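Local coordinates for protein alkaline serine protease (Thermobifida fusca, PDB 2PFE) that probably cleaves peptide bonds within proteins as a serine endopeptidase of the alpha-lytic protease group, this chain being its protease domain, at residues G52-W62 with Q170-L181; G6-S17 with C98-W106. All coordinates share one frame; numbering follows the deposited sequence. Where two conformers were deposited one is given.

Contact 1 of 2, residues G52-W62 with Q170-L181; sequences GSYFPGRDMGW and QPINPLLSYFGL
Phe-179, near the C-terminal end of helix 172-179, lays its ring across the hairpin formed by strands 48-54 and 60-65. Its CE2 comes within 3.6 Å of Gly-52 CA, where a beta carbon would collide with the ring, so glycine suits the place. Trp-62 sets its CD1 over one face of this ring, 3.7 Å from Phe-179 CG. The indole is also packed by Leu-181, whose CD2 lies 3.8 Å from the centroid of the Trp-62 six-membered ring, over its face and 16° off its normal, a CH-pi contact. Gly-180, with the positive phi of a Schellman motif, ends the helical course just before Leu-181. With the indole of Trp-62 replaced by an alanine methyl, a gap is likely to open beside Phe-179, and the Leu-181 methyls would lose the ring face they lie over.

Met-60, unbranched and apolar, fills the seam between the helix and strand 60-65. Its CB touches Leu-175 CD1 at 3.7 Å and its CG lies 3.8 Å from Phe-179 CE1, while SD makes oblique Met-aromatic contacts with Tyr-178 and Phe-179. The bend at chi3 (64°) curls CE back toward Pro-174 and Gln-170.

At the outer margin Tyr-54 presents its edge to the face of Tyr-178 in an offset edge-to-face pair, planes at 77°, with Tyr-54 CD2 3.5 Å from Tyr-178 CZ. Arg-58 NH2 meets Pro-174 CB obliquely at 3.4 Å.

Asp-59, the predicted charge-relay acid, turns its OD2 to His-35 ND1 and Ser-155 OG, both by hydrogen bonds. The helix follows strand 164-171 of the closed barrel and crosses to the other sheet: Trp-62 also touches Val-22 and Gln-24 of strand 20-24, and Leu-175 packs on Val-153 of strand 149-157.

Contact 2 of 2, residues G6-S17 with C98-W106; sequences GNPYYFGNYRCS and CRSGATTGW
Ser-17 and Ala-102 meet where the hairpin of strands 8-11 and 14-17, closed by a type II' turn, abuts the tight turn between strands 96-101 and 105-113, the latter part of the closed barrel in this chymotrypsin-like fold. The clearest polar link is Ala-102 N to Ser-17 OG, 2.9 Å and nearly straight at 163°. Ser-17 holds its OG beside its own backbone N (chi1 -65°), and the same oxygen is hydrogen-bonded to Gly-138 O. A small hydroxyl can thus accept from one loop and give its proton to the carbonyl of another.

Glycine suits both chain segments here, for different reasons. Gly-6 CA lies 3.4 Å from Ser-100 OG, and a beta carbon there would run into that oxygen; the backbone angles of Gly-6 also call for glycine. Within 98-106, a side chain on Gly-101 would run into the guanidinium of Arg-99. Ser-100 OG itself bonds to Asn-76 O. Apolar contact is slight: Pro-8 CB meets Ala-102 CB at 3.7 Å, a methyl small enough to fit beside the proline ring and Ser-17.

Arg-99 takes its charge inward, to a salt bridge with Asp-139, a residue of the inhibitor pocket. Arg-15, by contrast, reaches along the solvent-exposed side, with Ala-102 CB over one face of its guanidinium. Its NH2 makes a weak hydrogen bond to Thr-103 OG1, 2.8 Å but bent to 120°; Thr-103 OG1 is also bonded to Gly-137 O. A water in the guanidinium plane completes the link, accepting from Arg-15 NH2 at 3.2 Å and donating to Ala-102 O at 2.8 Å.

In the fold
Both contacts reach the closed barrel, contact 1 through strand 164-171 and contact 2 through strands 96-101 and 105-113, but they lie on opposite sides of the chain's centre. Their centres are about 18 Å apart and their nearest atoms about 7 Å, so they do not touch. Contact 1 is the larger and partly buried, with more than half of its touching residues buried, helix against hairpin, and depends on aromatic rings, methionine and leucine. Contact 2 buries less than half as much surface between two hairpins and depends on glycines, hydroxyls and a water at the exposed side. Each flanks the predicted catalytic site: contact 1 contains Asp-59, while in contact 2 the Ser-17 side chain lies about 6 Å from that of Ser-140.

Contact 1 of 2, residues G52-W62 with Q170-L181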
loop_
_atom_site.group_PDB
_atom_site.type_symbol
_atom_site.label_atom_id
_atom_site.label_comp_id
_atom_site.label_asym_id
_atom_site.label_seq_id
_atom_site.Cartn_x
_atom_site.Cartn_y
_atom_site.Cartn_z
ATOM N N GLY A 52 10.246 6.605 -6.436
ATOM C CA GLY A 52 10.648 7.126 -5.139
ATOM C C GLY A 52 10.468 6.047 -4.097
ATOM O O GLY A 52 9.545 5.264 -4.185
ATOM N N SER A 53 11.350 6.031 -3.098
ATOM C CA SER A 53 11.294 5.090 -1.990
ATOM C C SER A 53 12.077 5.641 -0.798
ATOM O O SER A 53 13.259 5.978 -0.913
ATOM C CB SER A 53 11.834 3.716 -2.394
ATOM O OG SER A 53 12.029 2.893 -1.261
ATOM N N TYR A 54 11.379 5.766 0.322
ATOM C CA TYR A 54 11.957 6.115 1.602
ATOM C C TYR A 54 11.731 4.950 2.555
ATOM O O TYR A 54 10.595 4.719 3.021
ATOM C CB TYR A 54 11.282 7.377 2.146
ATOM C CG TYR A 54 12.108 8.117 3.174
ATOM C CD1 TYR A 54 12.706 7.444 4.227
ATOM C CD2 TYR A 54 12.260 9.499 3.105
ATOM C CE1 TYR A 54 13.479 8.129 5.184
ATOM C CE2 TYR A 54 13.013 10.193 4.056
ATOM C CZ TYR A 54 13.607 9.499 5.093
ATOM O OH TYR A 54 14.366 10.191 6.020
ATOM N N PHE A 55 12.813 4.207 2.810
ATOM C CA PHE A 55 12.814 3.050 3.704
ATOM C C PHE A 55 14.255 2.706 3.990
ATOM O O PHE A 55 15.042 2.598 3.068
ATOM C CB PHE A 55 12.139 1.798 3.091
ATOM C CG PHE A 55 12.269 0.576 3.973
ATOM C CD1 PHE A 55 11.432 0.426 5.076
ATOM C CD2 PHE A 55 13.262 -0.381 3.747
ATOM C CE1 PHE A 55 11.552 -0.686 5.936
ATOM C CE2 PHE A 55 13.389 -1.487 4.591
ATOM C CZ PHE A 55 12.527 -1.651 5.678
ATOM N N PRO A 56 14.595 2.504 5.261
ATOM C CA PRO A 56 13.794 2.640 6.505
ATOM C C PRO A 56 13.550 4.099 6.931
ATOM O O PRO A 56 13.625 5.018 6.099
ATOM C CB PRO A 56 14.646 1.903 7.537
ATOM C CG PRO A 56 16.088 2.109 7.046
ATOM C CD PRO A 56 15.974 2.045 5.534
ATOM N N GLY A 57 13.274 4.318 8.212
ATOM C CA GLY A 57 12.867 5.637 8.687
ATOM C C GLY A 57 11.383 5.839 8.460
ATOM O O GLY A 57 10.603 5.996 9.416
ATOM N N ARG A 58 10.997 5.870 7.185
ATOM C CA ARG A 58 9.591 5.733 6.788
ATOM C C ARG A 58 9.455 4.417 6.019
ATOM O O ARG A 58 10.405 3.641 5.959
ATOM C CB ARG A 58 9.119 6.940 5.968
ATOM C CG ARG A 58 9.186 8.319 6.673
ATOM C CD ARG A 58 8.136 8.453 7.813
ATOM N NE ARG A 58 7.412 9.731 7.775
ATOM C CZ ARG A 58 6.081 9.872 7.670
ATOM N NH1 ARG A 58 5.250 8.818 7.636
ATOM N NH2 ARG A 58 5.569 11.093 7.630
ATOM N N ASP A 59 8.276 4.155 5.459
ATOM C CA ASP A 59 8.111 2.981 4.598
ATOM C C ASP A 59 7.151 3.286 3.455
ATOM O O ASP A 59 6.020 2.751 3.374
ATOM C CB ASP A 59 7.706 1.723 5.384
ATOM C CG ASP A 59 7.841 0.456 4.546
ATOM O OD1 ASP A 59 8.311 0.550 3.386
ATOM O OD2 ASP A 59 7.501 -0.643 5.032
ATOM N N MET A 60 7.616 4.178 2.585
ATOM C CA MET A 60 6.789 4.776 1.561
ATOM C C MET A 60 7.522 4.815 0.217
ATOM O O MET A 60 8.733 5.079 0.162
ATOM C CB MET A 60 6.380 6.187 1.983
ATOM C CG MET A 60 7.534 7.127 2.268
ATOM S SD MET A 60 6.931 8.719 2.805
ATOM C CE MET A 60 6.112 8.437 4.332
ATOM N N GLY A 61 6.770 4.610 -0.857
ATOM C CA GLY A 61 7.345 4.561 -2.189
ATOM C C GLY A 61 6.277 4.720 -3.235
ATOM O O GLY A 61 5.067 4.672 -2.926
ATOM N N TRP A 62 6.717 4.916 -4.466
ATOM C CA TRP A 62 5.812 4.806 -5.586
ATOM C C TRP A 62 6.534 4.318 -6.827
ATOM O O TRP A 62 7.756 4.462 -6.954
ATOM C CB TRP A 62 5.036 6.115 -5.831
ATOM C CG TRP A 62 5.780 7.188 -6.536
ATOM C CD1 TRP A 62 6.768 7.980 -6.023
ATOM C CD2 TRP A 62 5.562 7.636 -7.884
ATOM N NE1 TRP A 62 7.190 8.882 -6.974
ATOM C CE2 TRP A 62 6.462 8.705 -8.116
ATOM C CE3 TRP A 62 4.693 7.244 -8.909
ATOM C CZ2 TRP A 62 6.539 9.372 -9.350
ATOM C CZ3 TRP A 62 4.764 7.916 -10.146
ATOM C CH2 TRP A 62 5.683 8.964 -10.348
ATOM N N GLN A 170 1.834 2.263 6.590
ATOM C CA GLN A 170 2.382 3.593 6.344
ATOM C C GLN A 170 1.200 4.452 5.902
ATOM O O GLN A 170 0.605 4.174 4.877
ATOM C CB GLN A 170 3.439 3.469 5.229
ATOM C CG GLN A 170 3.738 4.738 4.466
ATOM C CD GLN A 170 4.389 5.799 5.341
ATOM O OE1 GLN A 170 3.825 6.878 5.562
ATOM N NE2 GLN A 170 5.570 5.489 5.868
ATOM N N PRO A 171 0.828 5.479 6.683
ATOM C CA PRO A 171 -0.270 6.367 6.291
ATOM C C PRO A 171 -0.065 6.972 4.893
ATOM O O PRO A 171 1.076 7.265 4.476
ATOM C CB PRO A 171 -0.290 7.434 7.403
ATOM C CG PRO A 171 0.264 6.683 8.589
ATOM C CD PRO A 171 1.373 5.839 8.002
ATOM N N ILE A 172 -1.166 7.097 4.161
ATOM C CA ILE A 172 -1.088 7.480 2.753
ATOM C C ILE A 172 -0.802 8.952 2.530
ATOM O O ILE A 172 -0.045 9.304 1.622
ATOM C CB ILE A 172 -2.337 7.037 1.953
ATOM C CG1 ILE A 172 -2.152 7.252 0.441
ATOM C CG2 ILE A 172 -3.614 7.741 2.432
ATOM C CD1 ILE A 172 -1.003 6.461 -0.175
ATOM N N ASN A 173 -1.364 9.817 3.363
ATOM C CA ASN A 173 -1.191 11.233 3.132
ATOM C C ASN A 173 0.265 11.729 3.204
ATOM O O ASN A 173 0.658 12.537 2.359
ATOM C CB ASN A 173 -2.160 12.050 3.985
ATOM C CG ASN A 173 -3.590 11.954 3.482
ATOM O OD1 ASN A 173 -3.843 11.695 2.299
ATOM N ND2 ASN A 173 -4.538 12.139 4.386
ATOM N N PRO A 174 1.056 11.269 4.203
ATOM C CA PRO A 174 2.481 11.601 4.181
ATOM C C PRO A 174 3.208 11.120 2.923
ATOM O O PRO A 174 4.140 11.776 2.474
ATOM C CB PRO A 174 3.030 10.891 5.423
ATOM C CG PRO A 174 1.873 10.815 6.340
ATOM C CD PRO A 174 0.708 10.532 5.435
ATOM N N LEU A 175 2.791 9.978 2.377
ATOM C CA LEU A 175 3.407 9.409 1.186
ATOM C C LEU A 175 3.099 10.318 -0.022
ATOM O O LEU A 175 3.995 10.695 -0.784
ATOM C CB LEU A 175 2.894 7.969 0.971
ATOM C CG LEU A 175 3.481 7.173 -0.203
ATOM C CD1 LEU A 175 3.270 5.677 0.040
ATOM C CD2 LEU A 175 2.873 7.580 -1.525
ATOM N N LEU A 176 1.840 10.714 -0.162
ATOM C CA LEU A 176 1.446 11.549 -1.297
ATOM C C LEU A 176 2.167 12.891 -1.207
ATOM O O LEU A 176 2.653 13.431 -2.207
ATOM C CB LEU A 176 -0.063 11.779 -1.323
ATOM C CG LEU A 176 -0.922 10.519 -1.387
ATOM C CD1 LEU A 176 -2.381 10.915 -1.139
ATOM C CD2 LEU A 176 -0.733 9.849 -2.749
ATOM N N SER A 177 2.255 13.419 0.009
ATOM C CA SER A 177 2.931 14.703 0.229
ATOM C C SER A 177 4.433 14.635 -0.084
ATOM O O SER A 177 4.962 15.494 -0.791
ATOM C CB SER A 177 2.684 15.214 1.649
ATOM O OG SER A 177 3.383 16.420 1.898
ATOM N N TYR A 178 5.114 13.618 0.444
ATOM C CA TYR A 178 6.571 13.538 0.288
ATOM C C TYR A 178 6.971 13.480 -1.176
ATOM O O TYR A 178 7.933 14.110 -1.593
ATOM C CB TYR A 178 7.129 12.307 0.987
ATOM C CG TYR A 178 8.644 12.353 1.135
ATOM C CD1 TYR A 178 9.231 13.055 2.188
ATOM C CD2 TYR A 178 9.486 11.714 0.216
ATOM C CE1 TYR A 178 10.625 13.112 2.337
ATOM C CE2 TYR A 178 10.880 11.774 0.349
ATOM C CZ TYR A 178 11.442 12.476 1.404
ATOM O OH TYR A 178 12.805 12.544 1.548
ATOM N N PHE A 179 6.238 12.661 -1.928
ATOM C CA PHE A 179 6.567 12.424 -3.335
ATOM C C PHE A 179 5.850 13.352 -4.316
ATOM O O PHE A 179 6.047 13.241 -5.529
ATOM C CB PHE A 179 6.332 10.954 -3.709
ATOM C CG PHE A 179 7.212 10.005 -2.956
ATOM C CD1 PHE A 179 6.651 9.110 -2.047
ATOM C CD2 PHE A 179 8.604 10.038 -3.116
ATOM C CE1 PHE A 179 7.443 8.230 -1.325
ATOM C CE2 PHE A 179 9.404 9.159 -2.391
ATOM C CZ PHE A 179 8.826 8.260 -1.491
ATOM N N GLY A 180 5.042 14.274 -3.790
ATOM C CA GLY A 180 4.291 15.215 -4.622
ATOM C C GLY A 180 3.325 14.527 -5.580
ATOM O O GLY A 180 3.329 14.816 -6.783
ATOM N N LEU A 181 2.512 13.609 -5.038
ATOM C CA LEU A 181 1.582 12.748 -5.801
ATOM C C LEU A 181 0.124 13.137 -5.571
ATOM O O LEU A 181 -0.238 13.618 -4.482
ATOM C CB LEU A 181 1.772 11.283 -5.369
ATOM C CG LEU A 181 3.193 10.743 -5.540
ATOM C CD1 LEU A 181 3.354 9.371 -4.901
ATOM C CD2 LEU A 181 3.582 10.707 -7.023
#

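Contact 2 of 2, residues G6-S17 with C98-W106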
loop_
_atom_site.group_PDB
_atom_site.type_symbol
_atom_site.label_atom_id
_atom_site.label_comp_id
_atom_site.label_asym_id
_atom_site.label_seq_id
_atom_site.Cartn_x
_atom_site.Cartn_y
_atom_site.Cartn_z
ATOM N N GLY A 6 -4.178 -3.713 -4.421
ATOM C CA GLY A 6 -4.290 -5.069 -3.883
ATOM C C GLY A 6 -3.819 -6.160 -4.828
ATOM O O GLY A 6 -3.620 -7.301 -4.415
ATOM N N ASN A 7 -3.647 -5.814 -6.095
ATOM C CA ASN A 7 -3.137 -6.763 -7.062
ATOM C C ASN A 7 -1.610 -6.837 -7.004
ATOM O O ASN A 7 -0.939 -5.862 -6.629
ATOM C CB ASN A 7 -3.597 -6.374 -8.470
ATOM C CG ASN A 7 -5.034 -6.759 -8.757
ATOM O OD1 ASN A 7 -5.686 -7.472 -7.976
ATOM N ND2 ASN A 7 -5.541 -6.297 -9.906
ATOM N N PRO A 8 -1.043 -7.987 -7.394
ATOM C CA PRO A 8 0.400 -8.159 -7.329
ATOM C C PRO A 8 1.197 -7.391 -8.372
ATOM O O PRO A 8 0.693 -7.088 -9.479
ATOM C CB PRO A 8 0.590 -9.664 -7.578
ATOM C CG PRO A 8 -0.591 -10.071 -8.368
ATOM C CD PRO A 8 -1.726 -9.200 -7.887
ATOM N N TYR A 9 2.445 -7.104 -8.013
ATOM C CA TYR A 9 3.482 -6.708 -8.966
ATOM C C TYR A 9 4.817 -7.377 -8.600
ATOM O O TYR A 9 5.025 -7.774 -7.448
ATOM C CB TYR A 9 3.583 -5.177 -9.097
ATOM C CG TYR A 9 4.187 -4.447 -7.913
ATOM C CD1 TYR A 9 5.520 -4.029 -7.929
ATOM C CD2 TYR A 9 3.414 -4.130 -6.793
ATOM C CE1 TYR A 9 6.078 -3.330 -6.849
ATOM C CE2 TYR A 9 3.954 -3.430 -5.719
ATOM C CZ TYR A 9 5.284 -3.037 -5.736
ATOM O OH TYR A 9 5.853 -2.353 -4.678
ATOM N N TYR A 10 5.710 -7.512 -9.581
ATOM C CA TYR A 10 6.899 -8.350 -9.410
ATOM C C TYR A 10 8.218 -7.658 -9.692
ATOM O O TYR A 10 8.297 -6.724 -10.499
ATOM C CB TYR A 10 6.793 -9.606 -10.280
ATOM C CG TYR A 10 5.432 -10.238 -10.207
ATOM C CD1 TYR A 10 4.494 -10.023 -11.208
ATOM C CD2 TYR A 10 5.062 -11.018 -9.110
ATOM C CE1 TYR A 10 3.227 -10.585 -11.146
ATOM C CE2 TYR A 10 3.780 -11.582 -9.033
ATOM C CZ TYR A 10 2.877 -11.355 -10.056
ATOM O OH TYR A 10 1.618 -11.911 -10.002
ATOM N N PHE A 11 9.261 -8.129 -9.019
ATOM C CA PHE A 11 10.614 -7.615 -9.225
ATOM C C PHE A 11 11.591 -8.648 -8.708
ATOM O O PHE A 11 11.554 -9.045 -7.543
ATOM C CB PHE A 11 10.817 -6.238 -8.557
ATOM C CG PHE A 11 10.348 -6.185 -7.140
ATOM C CD1 PHE A 11 11.241 -6.361 -6.090
ATOM C CD2 PHE A 11 9.007 -5.975 -6.851
ATOM C CE1 PHE A 11 10.796 -6.340 -4.769
ATOM C CE2 PHE A 11 8.557 -5.954 -5.534
ATOM C CZ PHE A 11 9.450 -6.141 -4.491
ATOM N N GLY A 12 12.450 -9.119 -9.604
ATOM C CA GLY A 12 13.388 -10.150 -9.236
ATOM C C GLY A 12 12.672 -11.326 -8.613
ATOM O O GLY A 12 11.772 -11.921 -9.210
ATOM N N ASN A 13 13.095 -11.649 -7.404
ATOM C CA ASN A 13 12.644 -12.819 -6.686
ATOM C C ASN A 13 11.333 -12.555 -5.922
ATOM O O ASN A 13 10.811 -13.439 -5.255
ATOM C CB ASN A 13 13.777 -13.251 -5.733
ATOM C CG ASN A 13 13.473 -14.525 -4.994
ATOM O OD1 ASN A 13 13.582 -14.574 -3.767
ATOM N ND2 ASN A 13 13.078 -15.564 -5.722
ATOM N N TYR A 14 10.793 -11.345 -6.052
ATOM C CA TYR A 14 9.759 -10.884 -5.120
ATOM C C TYR A 14 8.435 -10.470 -5.727
ATOM O O TYR A 14 8.321 -10.174 -6.922
ATOM C CB TYR A 14 10.283 -9.714 -4.268
ATOM C CG TYR A 14 11.550 -10.017 -3.504
ATOM C CD1 TYR A 14 12.765 -9.456 -3.893
ATOM C CD2 TYR A 14 11.537 -10.869 -2.398
ATOM C CE1 TYR A 14 13.941 -9.732 -3.201
ATOM C CE2 TYR A 14 12.707 -11.154 -1.689
ATOM C CZ TYR A 14 13.906 -10.585 -2.101
ATOM O OH TYR A 14 15.067 -10.858 -1.410
ATOM N N ARG A 15 7.448 -10.436 -4.834
ATOM C CA ARG A 15 6.093 -9.991 -5.096
ATOM C C ARG A 15 5.703 -8.977 -4.007
ATOM O O ARG A 15 5.955 -9.206 -2.820
ATOM C CB ARG A 15 5.182 -11.224 -5.014
ATOM C CG ARG A 15 3.711 -10.977 -5.168
ATOM C CD ARG A 15 3.007 -12.252 -5.526
ATOM N NE ARG A 15 2.519 -12.969 -4.357
ATOM C CZ ARG A 15 1.422 -13.717 -4.366
ATOM N NH1 ARG A 15 0.709 -13.830 -5.480
ATOM N NH2 ARG A 15 1.039 -14.347 -3.270
ATOM N N CYS A 16 5.148 -7.836 -4.408
ATOM C CA CYS A 16 4.417 -6.948 -3.481
ATOM C C CYS A 16 3.037 -6.663 -4.052
ATOM O O CYS A 16 2.712 -7.157 -5.121
ATOM C CB CYS A 16 5.164 -5.638 -3.230
ATOM S SG CYS A 16 6.519 -5.783 -2.042
ATOM N N SER A 17 2.229 -5.897 -3.322
ATOM C CA SER A 17 0.877 -5.553 -3.783
ATOM C C SER A 17 0.803 -4.071 -4.103
ATOM O O SER A 17 1.329 -3.239 -3.372
ATOM C CB SER A 17 -0.144 -5.903 -2.708
ATOM O OG SER A 17 -0.169 -7.297 -2.515
ATOM N N CYS A 98 -9.886 -1.941 6.482
ATOM C CA CYS A 98 -9.594 -3.173 5.753
ATOM C C CYS A 98 -8.423 -2.958 4.827
ATOM O O CYS A 98 -8.190 -1.835 4.366
ATOM C CB CYS A 98 -10.789 -3.612 4.916
ATOM S SG CYS A 98 -12.322 -3.951 5.850
ATOM N N ARG A 99 -7.684 -4.034 4.578
ATOM C CA ARG A 99 -6.579 -4.039 3.625
ATOM C C ARG A 99 -6.791 -5.081 2.537
ATOM O O ARG A 99 -7.497 -6.085 2.726
ATOM C CB ARG A 99 -5.229 -4.287 4.322
ATOM C CG ARG A 99 -5.165 -5.499 5.267
ATOM C CD ARG A 99 -3.765 -6.132 5.290
ATOM N NE ARG A 99 -3.476 -6.705 3.985
ATOM C CZ ARG A 99 -3.791 -7.955 3.644
ATOM N NH1 ARG A 99 -4.304 -8.795 4.535
ATOM N NH2 ARG A 99 -3.581 -8.379 2.403
ATOM N N SER A 100 -6.185 -4.805 1.387
ATOM C CA SER A 100 -6.202 -5.705 0.243
ATOM C C SER A 100 -4.787 -6.064 -0.168
ATOM O O SER A 100 -3.932 -5.206 -0.239
ATOM C CB SER A 100 -6.927 -5.043 -0.932
ATOM O OG SER A 100 -7.006 -5.899 -2.068
ATOM N N GLY A 101 -4.547 -7.344 -0.446
ATOM C CA GLY A 101 -3.224 -7.762 -0.921
ATOM C C GLY A 101 -3.245 -9.078 -1.655
ATOM O O GLY A 101 -4.188 -9.853 -1.530
ATOM N N ALA A 102 -2.184 -9.324 -2.411
ATOM C CA ALA A 102 -2.155 -10.436 -3.371
ATOM C C ALA A 102 -2.140 -11.809 -2.732
ATOM O O ALA A 102 -2.551 -12.793 -3.358
ATOM C CB ALA A 102 -0.957 -10.300 -4.292
ATOM N N THR A 103 -1.656 -11.886 -1.497
ATOM C CA THR A 103 -1.512 -13.184 -0.850
ATOM C C THR A 103 -2.752 -13.593 -0.050
ATOM O O THR A 103 -3.213 -14.738 -0.146
ATOM C CB THR A 103 -0.259 -13.239 0.021
ATOM O OG1 THR A 103 0.874 -13.017 -0.812
ATOM C CG2 THR A 103 -0.089 -14.599 0.660
ATOM N N THR A 104 -3.291 -12.657 0.735
ATOM C CA THR A 104 -4.406 -12.995 1.621
ATOM C C THR A 104 -5.753 -12.365 1.251
ATOM O O THR A 104 -6.728 -12.554 1.976
ATOM C CB THR A 104 -4.084 -12.659 3.069
ATOM O OG1 THR A 104 -3.862 -11.248 3.198
ATOM C CG2 THR A 104 -2.868 -13.453 3.540
ATOM N N GLY A 105 -5.794 -11.614 0.151
ATOM C CA GLY A 105 -7.025 -10.959 -0.274
ATOM C C GLY A 105 -7.421 -9.792 0.611
ATOM O O GLY A 105 -6.590 -8.941 0.944
ATOM N N TRP A 106 -8.693 -9.779 1.002
ATOM C CA TRP A 106 -9.304 -8.714 1.809
ATOM C C TRP A 106 -9.426 -9.141 3.247
ATOM O O TRP A 106 -10.008 -10.198 3.559
ATOM C CB TRP A 106 -10.692 -8.419 1.230
ATOM C CG TRP A 106 -11.469 -7.280 1.811
ATOM C CD1 TRP A 106 -12.425 -7.353 2.772
ATOM C CD2 TRP A 106 -11.414 -5.909 1.395
ATOM N NE1 TRP A 106 -12.966 -6.101 3.003
ATOM C CE2 TRP A 106 -12.367 -5.201 2.162
ATOM C CE3 TRP A 106 -10.655 -5.211 0.447
ATOM C CZ2 TRP A 106 -12.573 -3.824 2.018
ATOM C CZ3 TRP A 106 -10.867 -3.846 0.295
ATOM C CH2 TRP A 106 -11.812 -3.168 1.081
HETATM O O HOH W 1 -1.806 -15.379 -4.241
#